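Local atomic coordinates of ATP-citrate lyase beta-subunit (Chlorobium limicola, PDB entry 6HXJ), a protein that probably works with its partner subunit to cleave citrate, using ATP and CoA, into oxaloacetate and acetyl-CoA, with release of ADP and phosphate. Residues E182-P191 with A203-A214; N112-S121 with W132-L142. All blocks are in the same frame, centred on the assembly; numbering follows the deposited sequence.

How the contacts relate
Leaving strand 104-112, the chain turns back through Asn112 to Gly115 into strand 115-121, and contact 2 closes the loop that follows by laying strand 136-141 against it, at one edge of the antiparallel sheet within this chain. Helices 148-158 and 163-181 come next. The chain then re-enters the same sheet beyond strand 104-112, where contact 1 pairs strand 184-195 with 200-210 as a hairpin. The two contacts lie in series, neither nested nor crossing, with centres about 15 Å apart. Strand 104-112 sits between strands 115-121 and 184-195 and joins the two pairs, while helix 163-181 packs against side chains of both contacts.

Contact 1 of 2, residues E182-P191 with A203-A214; sequences EDAQSIEINP and ALDAVMNVDYDA
Gln185 and Ser186 both send their backbone N-H to the single carbonyl of Asn209, a classic beta bulge in the antiparallel hairpin of strands 184-195 and 200-210, part of the ATP-grasp domain. Asn209 O lies 2.7 Å from Gln185 N and 3.3 Å from Ser186 N, and both donors come from the same face of its carbonyl plane. The Asn209 side chain adds a third link: the pairing puts it on one face of the sheet with Ser186, whose chi1 (62°) sets OG between the backbone N and the carbonyl carbon, where Asn209 ND2 donates to Ser186 OG at 2.8 Å. From Ser186 to Ile189 the pairing is regular. On the opposite face Ile187 and Met208 run side by side, Ile187 CG1 3.7 Å from Met208 CG. Phe13 of helix 6-15 and Leu175 of helix 163-181 cover Ile187, and Cys178 meets Met208. On the Asp183 side of the bulge the polar ends have partners outside the hairpin: Gln185 NE2 bonds an acidic side chain of another protein chain, Asp211 OD2 that protein's backbone, and Asp183 OD1 pairs with Arg217. At the far end, after the cis peptide before Pro191, Leu204 N donates to Pro191 O at 2.9 Å, almost in line with the carbonyl bond.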
loop_
_atom_site.group_PDB
_atom_site.type_symbol
_atom_site.label_atom_id
_atom_site.label_comp_id
_atom_site.label_asym_id
_atom_site.label_seq_id
_atom_site.Cartn_x
_atom_site.Cartn_y
_atom_site.Cartn_z
ATOM N N GLU A 182 46.834 -38.865 -0.596
ATOM C CA GLU A 182 47.182 -37.677 -1.362
ATOM C C GLU A 182 46.657 -37.687 -2.800
ATOM O O GLU A 182 47.083 -36.853 -3.600
ATOM C CB GLU A 182 48.709 -37.394 -1.346
ATOM C CG GLU A 182 49.292 -36.973 -0.005
ATOM C CD GLU A 182 48.659 -35.797 0.715
ATOM O OE1 GLU A 182 48.338 -34.775 0.065
ATOM O OE2 GLU A 182 48.509 -35.895 1.952
ATOM N N ASP A 183 45.760 -38.603 -3.151
ATOM C CA ASP A 183 45.253 -38.687 -4.525
ATOM C C ASP A 183 46.394 -38.801 -5.575
ATOM O O ASP A 183 46.318 -38.180 -6.628
ATOM C CB ASP A 183 44.296 -37.495 -4.853
ATOM C CG ASP A 183 42.821 -37.765 -4.548
ATOM O OD1 ASP A 183 42.168 -38.529 -5.336
ATOM O OD2 ASP A 183 42.292 -37.159 -3.582
ATOM N N ALA A 184 47.450 -39.563 -5.279
ATOM C CA ALA A 184 48.575 -39.685 -6.204
ATOM C C ALA A 184 48.231 -40.564 -7.367
ATOM O O ALA A 184 47.371 -41.419 -7.246
ATOM C CB ALA A 184 49.807 -40.232 -5.492
ATOM N N GLN A 185 48.914 -40.381 -8.488
ATOM C CA GLN A 185 48.822 -41.223 -9.672
ATOM C C GLN A 185 50.006 -42.192 -9.588
ATOM O O GLN A 185 49.903 -43.367 -9.937
ATOM C CB GLN A 185 48.877 -40.372 -10.936
ATOM C CG GLN A 185 47.610 -39.534 -11.089
ATOM C CD GLN A 185 47.711 -38.372 -12.055
ATOM O OE1 GLN A 185 48.783 -37.836 -12.355
ATOM N NE2 GLN A 185 46.564 -37.918 -12.514
ATOM N N SER A 186 51.121 -41.707 -9.049
ATOM C CA SER A 186 52.361 -42.451 -8.879
ATOM C C SER A 186 53.367 -41.692 -8.000
ATOM O O SER A 186 53.370 -40.458 -7.970
ATOM C CB SER A 186 53.003 -42.782 -10.229
ATOM O OG SER A 186 53.347 -41.611 -10.950
ATOM N N ILE A 187 54.229 -42.454 -7.297
ATOM C CA ILE A 187 55.318 -41.987 -6.426
ATOM C C ILE A 187 56.505 -42.920 -6.667
ATOM O O ILE A 187 56.348 -44.127 -6.496
ATOM C CB ILE A 187 54.896 -42.010 -4.929
ATOM C CG1 ILE A 187 53.607 -41.171 -4.653
ATOM C CG2 ILE A 187 56.072 -41.584 -4.033
ATOM C CD1 ILE A 187 52.846 -41.487 -3.356
ATOM N N GLU A 188 57.669 -42.374 -7.061
ATOM C CA GLU A 188 58.863 -43.145 -7.373
ATOM C C GLU A 188 60.037 -42.627 -6.553
ATOM O O GLU A 188 60.367 -41.443 -6.622
ATOM C CB GLU A 188 59.164 -43.115 -8.885
ATOM C CG GLU A 188 60.086 -44.237 -9.334
ATOM C CD GLU A 188 61.237 -43.864 -10.250
ATOM O OE1 GLU A 188 61.987 -42.915 -9.921
ATOM O OE2 GLU A 188 61.425 -44.565 -11.272
ATOM N N ILE A 189 60.615 -43.496 -5.722
ATOM C CA ILE A 189 61.763 -43.192 -4.872
ATOM C C ILE A 189 62.951 -44.069 -5.298
ATOM O O ILE A 189 62.914 -45.293 -5.152
ATOM C CB ILE A 189 61.437 -43.328 -3.361
ATOM C CG1 ILE A 189 60.268 -42.401 -2.939
ATOM C CG2 ILE A 189 62.702 -43.073 -2.523
ATOM C CD1 ILE A 189 59.689 -42.666 -1.577
ATOM N N ASN A 190 63.966 -43.442 -5.874
ATOM C CA ASN A 190 65.149 -44.138 -6.333
ATOM C C ASN A 190 66.298 -43.166 -6.291
ATOM O O ASN A 190 66.363 -42.270 -7.131
ATOM C CB ASN A 190 64.976 -44.740 -7.741
ATOM C CG ASN A 190 66.093 -45.673 -8.132
ATOM O OD1 ASN A 190 66.454 -46.612 -7.399
ATOM N ND2 ASN A 190 66.655 -45.439 -9.306
ATOM N N PRO A 191 67.172 -43.281 -5.274
ATOM C CA PRO A 191 67.181 -44.329 -4.251
ATOM C C PRO A 191 66.546 -43.996 -2.915
ATOM O O PRO A 191 66.464 -42.834 -2.503
ATOM C CB PRO A 191 68.679 -44.592 -4.064
ATOM C CG PRO A 191 69.337 -43.247 -4.305
ATOM C CD PRO A 191 68.370 -42.425 -5.164
ATOM N N ALA A 203 64.721 -40.896 1.586
ATOM C CA ALA A 203 64.224 -40.917 0.213
ATOM C C ALA A 203 65.016 -39.848 -0.510
ATOM O O ALA A 203 64.785 -38.657 -0.275
ATOM C CB ALA A 203 62.745 -40.577 0.188
ATOM N N LEU A 204 66.014 -40.256 -1.301
ATOM C CA LEU A 204 66.886 -39.295 -1.968
ATOM C C LEU A 204 66.242 -38.612 -3.186
ATOM O O LEU A 204 66.238 -37.377 -3.218
ATOM C CB LEU A 204 68.242 -39.920 -2.301
ATOM C CG LEU A 204 69.434 -39.460 -1.462
ATOM C CD1 LEU A 204 69.154 -39.515 0.040
ATOM C CD2 LEU A 204 70.662 -40.248 -1.814
ATOM N N ASP A 205 65.693 -39.385 -4.171
ATOM C CA ASP A 205 65.047 -38.819 -5.372
ATOM C C ASP A 205 63.573 -39.123 -5.357
ATOM O O ASP A 205 63.172 -40.274 -5.535
ATOM C CB ASP A 205 65.681 -39.318 -6.688
ATOM C CG ASP A 205 67.118 -38.882 -6.941
ATOM O OD1 ASP A 205 67.400 -37.657 -6.850
ATOM O OD2 ASP A 205 67.949 -39.749 -7.308
ATOM N N ALA A 206 62.757 -38.081 -5.172
ATOM C CA ALA A 206 61.308 -38.202 -5.077
ATOM C C ALA A 206 60.578 -37.704 -6.322
ATOM O O ALA A 206 60.488 -36.486 -6.549
ATOM C CB ALA A 206 60.813 -37.455 -3.848
ATOM N N VAL A 207 60.031 -38.658 -7.110
ATOM C CA VAL A 207 59.244 -38.382 -8.326
ATOM C C VAL A 207 57.745 -38.610 -8.016
ATOM O O VAL A 207 57.292 -39.746 -8.007
ATOM C CB VAL A 207 59.721 -39.215 -9.551
ATOM C CG1 VAL A 207 59.032 -38.749 -10.827
ATOM C CG2 VAL A 207 61.235 -39.150 -9.723
ATOM N N MET A 208 56.972 -37.547 -7.785
ATOM C CA MET A 208 55.561 -37.702 -7.435
ATOM C C MET A 208 54.598 -37.076 -8.428
ATOM O O MET A 208 54.690 -35.890 -8.729
ATOM C CB MET A 208 55.307 -37.130 -6.037
ATOM C CG MET A 208 54.035 -37.540 -5.438
ATOM S SD MET A 208 54.083 -36.940 -3.753
ATOM C CE MET A 208 52.515 -37.651 -3.095
ATOM N N ASN A 209 53.612 -37.857 -8.864
ATOM C CA ASN A 209 52.509 -37.371 -9.711
ATOM C C ASN A 209 51.210 -37.432 -8.923
ATOM O O ASN A 209 50.870 -38.501 -8.407
ATOM C CB ASN A 209 52.376 -38.174 -10.997
ATOM C CG ASN A 209 53.622 -38.145 -11.827
ATOM O OD1 ASN A 209 53.887 -37.185 -12.556
ATOM N ND2 ASN A 209 54.451 -39.170 -11.682
ATOM N N VAL A 210 50.518 -36.290 -8.773
ATOM C CA VAL A 210 49.245 -36.277 -8.037
ATOM C C VAL A 210 48.097 -35.928 -8.969
ATOM O O VAL A 210 48.294 -35.286 -9.994
ATOM C CB VAL A 210 49.227 -35.450 -6.716
ATOM C CG1 VAL A 210 50.139 -36.084 -5.670
ATOM C CG2 VAL A 210 49.570 -33.985 -6.938
ATOM N N ASP A 211 46.894 -36.375 -8.636
ATOM C CA ASP A 211 45.722 -36.058 -9.454
ATOM C C ASP A 211 45.227 -34.625 -9.067
ATOM O O ASP A 211 44.496 -34.462 -8.081
ATOM C CB ASP A 211 44.658 -37.159 -9.289
ATOM C CG ASP A 211 43.271 -36.847 -9.858
ATOM O OD1 ASP A 211 43.172 -35.988 -10.782
ATOM O OD2 ASP A 211 42.298 -37.496 -9.424
ATOM N N TYR A 212 45.678 -33.593 -9.824
ATOM C CA TYR A 212 45.403 -32.179 -9.503
ATOM C C TYR A 212 43.934 -31.778 -9.524
ATOM O O TYR A 212 43.605 -30.813 -8.855
ATOM C CB TYR A 212 46.239 -31.194 -10.340
ATOM C CG TYR A 212 46.564 -29.914 -9.601
ATOM C CD1 TYR A 212 47.345 -29.929 -8.449
ATOM C CD2 TYR A 212 46.080 -28.687 -10.047
ATOM C CE1 TYR A 212 47.621 -28.757 -7.749
ATOM C CE2 TYR A 212 46.362 -27.503 -9.361
ATOM C CZ TYR A 212 47.134 -27.543 -8.214
ATOM O OH TYR A 212 47.409 -26.379 -7.535
ATOM N N ASP A 213 43.045 -32.534 -10.189
ATOM C CA ASP A 213 41.597 -32.283 -10.195
ATOM C C ASP A 213 41.002 -32.407 -8.787
ATOM O O ASP A 213 39.946 -31.840 -8.503
ATOM C CB ASP A 213 40.902 -33.311 -11.101
ATOM C CG ASP A 213 41.238 -33.210 -12.576
ATOM O OD1 ASP A 213 41.084 -32.098 -13.147
ATOM O OD2 ASP A 213 41.582 -34.260 -13.181
ATOM N N ALA A 214 41.706 -33.145 -7.927
ATOM C CA ALA A 214 41.339 -33.462 -6.561
ATOM C C ALA A 214 41.680 -32.385 -5.585
ATOM O O ALA A 214 41.333 -32.526 -4.422
ATOM C CB ALA A 214 42.040 -34.732 -6.152
#

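Contact 2 of 2, residues N112-S121 with W132-L142; sequences NKDGAELLIS and WDSVRRIQIEL
Asn112 OD1 takes two N-H groups in its carbonyl plane: Gln139 NE2 from the facing strand at 3.0 Å, and Asp114 N at 3.2 Å, which makes an Asx turn. The asparagine's other branch completes a reciprocal pair, ND2 donating to Gln139 OE1 at 2.8 Å. The two amides meet from opposite directions with their planes 36° apart, and neither bond lies flat in its donor's amide plane. The bend at chi2 (72°) brings the amide of Gln139 back toward 112-121. Basic side chains of another protein chain bond Asn112 O and Leu142 O, placing this end of the ATP-grasp domain at a subunit interface.

Away from the turn, strands 115-121 and 136-141 pair antiparallel, with alternating hydrogen-bonded and non-hydrogen-bonded pairs. On the face of Gln139, Glu117 and Leu119 flank Arg137; the Glu117 chain crosses it obliquely. Glu117 OE1 sits over one face of the Arg137 guanidinium, 3.9 Å from NH1; no N-H points at it, and the salt bridge is long. Leu119 lies alongside Arg137 and carries CD2 to CZ2 of Trp132, 3.6 Å away, and to CG1 of Val135. The face of Leu118 and Ile140 is largely apolar: Leu118 CB meets Ile140 CD1 at 3.8 Å, beneath helices 148-158 and 163-181, which also cover Ile120.

The chemistry is thus divided: directional amide bonds tie the turn to strand 136-141, whereas the purely electrostatic Glu117-Arg137 attraction probably tolerates some movement of the arginine.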
loop_
_atom_site.group_PDB
_atom_site.type_symbol
_atom_site.label_atom_id
_atom_site.label_comp_id
_atom_site.label_asym_id
_atom_site.label_seq_id
_atom_site.Cartn_x
_atom_site.Cartn_y
_atom_site.Cartn_z
ATOM N N ASN A 112 46.671 -47.924 -10.989
ATOM C CA ASN A 112 46.069 -48.668 -12.104
ATOM C C ASN A 112 44.547 -48.771 -11.894
ATOM O O ASN A 112 44.066 -48.402 -10.819
ATOM C CB ASN A 112 46.709 -50.060 -12.270
ATOM C CG ASN A 112 46.728 -50.900 -11.025
ATOM O OD1 ASN A 112 45.699 -51.144 -10.391
ATOM N ND2 ASN A 112 47.910 -51.347 -10.644
ATOM N N LYS A 113 43.801 -49.284 -12.895
ATOM C CA LYS A 113 42.340 -49.345 -12.864
ATOM C C LYS A 113 41.768 -50.016 -11.621
ATOM O O LYS A 113 40.668 -49.662 -11.212
ATOM C CB LYS A 113 41.757 -49.968 -14.150
ATOM C CG LYS A 113 42.211 -51.394 -14.446
ATOM C CD LYS A 113 41.595 -52.002 -15.721
ATOM C CE LYS A 113 41.779 -53.516 -15.804
ATOM N NZ LYS A 113 43.187 -53.937 -16.104
ATOM N N ASP A 114 42.534 -50.919 -10.992
ATOM C CA ASP A 114 42.128 -51.722 -9.824
ATOM C C ASP A 114 42.715 -51.265 -8.482
ATOM O O ASP A 114 42.396 -51.832 -7.454
ATOM C CB ASP A 114 42.458 -53.219 -10.077
ATOM C CG ASP A 114 41.826 -53.814 -11.343
ATOM O OD1 ASP A 114 40.617 -53.537 -11.606
ATOM O OD2 ASP A 114 42.529 -54.571 -12.058
ATOM N N GLY A 115 43.564 -50.265 -8.499
ATOM C CA GLY A 115 44.182 -49.744 -7.293
ATOM C C GLY A 115 45.554 -49.300 -7.737
ATOM O O GLY A 115 45.694 -48.543 -8.709
ATOM N N ALA A 116 46.571 -49.775 -7.024
ATOM C CA ALA A 116 47.951 -49.484 -7.353
ATOM C C ALA A 116 48.815 -50.720 -7.321
ATOM O O ALA A 116 48.356 -51.808 -6.983
ATOM C CB ALA A 116 48.436 -48.469 -6.327
ATOM N N GLU A 117 50.067 -50.556 -7.720
ATOM C CA GLU A 117 51.063 -51.612 -7.721
ATOM C C GLU A 117 52.310 -51.086 -7.026
ATOM O O GLU A 117 52.779 -49.991 -7.358
ATOM C CB GLU A 117 51.395 -52.019 -9.147
ATOM C CG GLU A 117 52.058 -53.377 -9.259
ATOM C CD GLU A 117 52.336 -53.833 -10.679
ATOM O OE1 GLU A 117 52.852 -53.023 -11.486
ATOM O OE2 GLU A 117 52.030 -55.010 -10.984
ATOM N N LEU A 118 52.818 -51.840 -6.045
ATOM C CA LEU A 118 54.007 -51.465 -5.318
ATOM C C LEU A 118 55.154 -52.298 -5.828
ATOM O O LEU A 118 55.106 -53.518 -5.742
ATOM C CB LEU A 118 53.788 -51.646 -3.817
ATOM C CG LEU A 118 54.940 -51.291 -2.874
ATOM C CD1 LEU A 118 55.290 -49.809 -2.892
ATOM C CD2 LEU A 118 54.627 -51.719 -1.485
ATOM N N LEU A 119 56.151 -51.644 -6.422
ATOM C CA LEU A 119 57.333 -52.313 -6.953
ATOM C C LEU A 119 58.462 -52.046 -5.972
ATOM O O LEU A 119 58.650 -50.903 -5.541
ATOM C CB LEU A 119 57.677 -51.810 -8.377
ATOM C CG LEU A 119 56.943 -52.495 -9.545
ATOM C CD1 LEU A 119 55.506 -52.092 -9.609
ATOM C CD2 LEU A 119 57.575 -52.146 -10.862
ATOM N N ILE A 120 59.170 -53.108 -5.567
ATOM C CA ILE A 120 60.275 -52.998 -4.623
ATOM C C ILE A 120 61.547 -53.678 -5.153
ATOM O O ILE A 120 61.487 -54.754 -5.734
ATOM C CB ILE A 120 59.861 -53.489 -3.198
ATOM C CG1 ILE A 120 60.866 -53.021 -2.128
ATOM C CG2 ILE A 120 59.597 -55.018 -3.124
ATOM C CD1 ILE A 120 60.373 -53.162 -0.768
ATOM N N SER A 121 62.695 -53.052 -4.938
ATOM C CA SER A 121 63.971 -53.650 -5.332
ATOM C C SER A 121 65.048 -53.357 -4.313
ATOM O O SER A 121 65.062 -52.287 -3.706
ATOM C CB SER A 121 64.414 -53.163 -6.707
ATOM O OG SER A 121 65.435 -54.002 -7.214
ATOM N N TRP A 132 66.127 -55.512 -13.376
ATOM C CA TRP A 132 64.675 -55.450 -13.373
ATOM C C TRP A 132 64.039 -56.807 -12.987
ATOM O O TRP A 132 62.834 -56.868 -12.751
ATOM C CB TRP A 132 64.104 -54.868 -14.671
ATOM C CG TRP A 132 62.735 -54.282 -14.469
ATOM C CD1 TRP A 132 61.544 -54.848 -14.823
ATOM C CD2 TRP A 132 62.407 -53.093 -13.725
ATOM N NE1 TRP A 132 60.497 -54.060 -14.394
ATOM C CE2 TRP A 132 60.999 -52.977 -13.719
ATOM C CE3 TRP A 132 63.169 -52.096 -13.090
ATOM C CZ2 TRP A 132 60.340 -51.898 -13.118
ATOM C CZ3 TRP A 132 62.513 -51.039 -12.479
ATOM C CH2 TRP A 132 61.116 -50.946 -12.498
ATOM N N ASP A 133 64.853 -57.873 -12.841
ATOM C CA ASP A 133 64.365 -59.188 -12.391
ATOM C C ASP A 133 64.320 -59.177 -10.864
ATOM O O ASP A 133 63.576 -59.953 -10.249
ATOM C CB ASP A 133 65.299 -60.319 -12.893
ATOM C CG ASP A 133 64.828 -61.136 -14.094
ATOM O OD1 ASP A 133 63.982 -60.627 -14.875
ATOM O OD2 ASP A 133 65.347 -62.261 -14.287
ATOM N N SER A 134 65.136 -58.284 -10.265
ATOM C CA SER A 134 65.245 -58.110 -8.821
ATOM C C SER A 134 63.978 -57.508 -8.234
ATOM O O SER A 134 63.736 -57.645 -7.037
ATOM C CB SER A 134 66.462 -57.256 -8.476
ATOM O OG SER A 134 66.359 -55.906 -8.886
ATOM N N VAL A 135 63.179 -56.847 -9.090
ATOM C CA VAL A 135 61.935 -56.161 -8.749
ATOM C C VAL A 135 60.795 -57.137 -8.435
ATOM O O VAL A 135 60.414 -57.977 -9.258
ATOM C CB VAL A 135 61.523 -55.103 -9.806
ATOM C CG1 VAL A 135 60.157 -54.507 -9.505
ATOM C CG2 VAL A 135 62.562 -53.997 -9.922
ATOM N N ARG A 136 60.291 -57.015 -7.204
ATOM C CA ARG A 136 59.152 -57.757 -6.687
ATOM C C ARG A 136 57.998 -56.778 -6.592
ATOM O O ARG A 136 58.129 -55.678 -6.043
ATOM C CB ARG A 136 59.471 -58.440 -5.336
ATOM C CG ARG A 136 60.661 -59.410 -5.390
ATOM C CD ARG A 136 60.461 -60.518 -6.408
ATOM N NE ARG A 136 61.677 -61.296 -6.623
ATOM C CZ ARG A 136 61.884 -62.074 -7.681
ATOM N NH1 ARG A 136 63.019 -62.753 -7.800
ATOM N NH2 ARG A 136 60.963 -62.170 -8.635
ATOM N N ARG A 137 56.901 -57.141 -7.223
ATOM C CA ARG A 137 55.747 -56.282 -7.290
ATOM C C ARG A 137 54.517 -56.933 -6.718
ATOM O O ARG A 137 54.274 -58.115 -6.949
ATOM C CB ARG A 137 55.502 -55.775 -8.727
ATOM C CG ARG A 137 55.568 -56.832 -9.824
ATOM C CD ARG A 137 55.086 -56.286 -11.153
ATOM N NE ARG A 137 56.116 -55.507 -11.849
ATOM C CZ ARG A 137 56.012 -55.070 -13.105
ATOM N NH1 ARG A 137 54.921 -55.330 -13.821
ATOM N NH2 ARG A 137 56.999 -54.374 -13.656
ATOM N N ILE A 138 53.741 -56.157 -5.956
ATOM C CA ILE A 138 52.443 -56.608 -5.451
ATOM C C ILE A 138 51.365 -55.639 -5.902
ATOM O O ILE A 138 51.632 -54.454 -6.028
ATOM C CB ILE A 138 52.330 -56.955 -3.944
ATOM C CG1 ILE A 138 52.525 -55.724 -3.046
ATOM C CG2 ILE A 138 53.219 -58.098 -3.556
ATOM C CD1 ILE A 138 51.322 -55.411 -2.215
ATOM N N GLN A 139 50.150 -56.136 -6.127
ATOM C CA GLN A 139 49.027 -55.310 -6.524
ATOM C C GLN A 139 48.165 -55.003 -5.304
ATOM O O GLN A 139 47.668 -55.917 -4.644
ATOM C CB GLN A 139 48.227 -55.995 -7.633
ATOM C CG GLN A 139 46.820 -55.435 -7.877
ATOM C CD GLN A 139 46.827 -54.106 -8.532
ATOM O OE1 GLN A 139 47.726 -53.770 -9.291
ATOM N NE2 GLN A 139 45.812 -53.322 -8.262
ATOM N N ILE A 140 48.041 -53.711 -4.981
ATOM C CA ILE A 140 47.223 -53.234 -3.875
ATOM C C ILE A 140 45.853 -52.946 -4.434
ATOM O O ILE A 140 45.691 -51.998 -5.199
ATOM C CB ILE A 140 47.851 -52.011 -3.154
ATOM C CG1 ILE A 140 49.186 -52.398 -2.507
ATOM C CG2 ILE A 140 46.889 -51.433 -2.104
ATOM C CD1 ILE A 140 50.185 -51.452 -2.706
ATOM N N GLU A 141 44.870 -53.781 -4.092
ATOM C CA GLU A 141 43.490 -53.570 -4.523
ATOM C C GLU A 141 42.938 -52.356 -3.818
ATOM O O GLU A 141 43.307 -52.096 -2.667
ATOM C CB GLU A 141 42.631 -54.800 -4.268
ATOM C CG GLU A 141 42.778 -55.851 -5.361
ATOM C CD GLU A 141 42.447 -55.393 -6.773
ATOM O OE1 GLU A 141 41.285 -54.982 -7.015
ATOM O OE2 GLU A 141 43.354 -55.444 -7.638
ATOM N N LEU A 142 42.164 -51.553 -4.550
ATOM C CA LEU A 142 41.584 -50.291 -4.091
ATOM C C LEU A 142 40.832 -50.460 -2.760
ATOM O O LEU A 142 39.947 -51.321 -2.645
ATOM C CB LEU A 142 40.684 -49.724 -5.195
ATOM C CG LEU A 142 40.160 -48.313 -5.023
ATOM C CD1 LEU A 142 41.228 -47.272 -5.290
ATOM C CD2 LEU A 142 39.031 -48.088 -5.946
#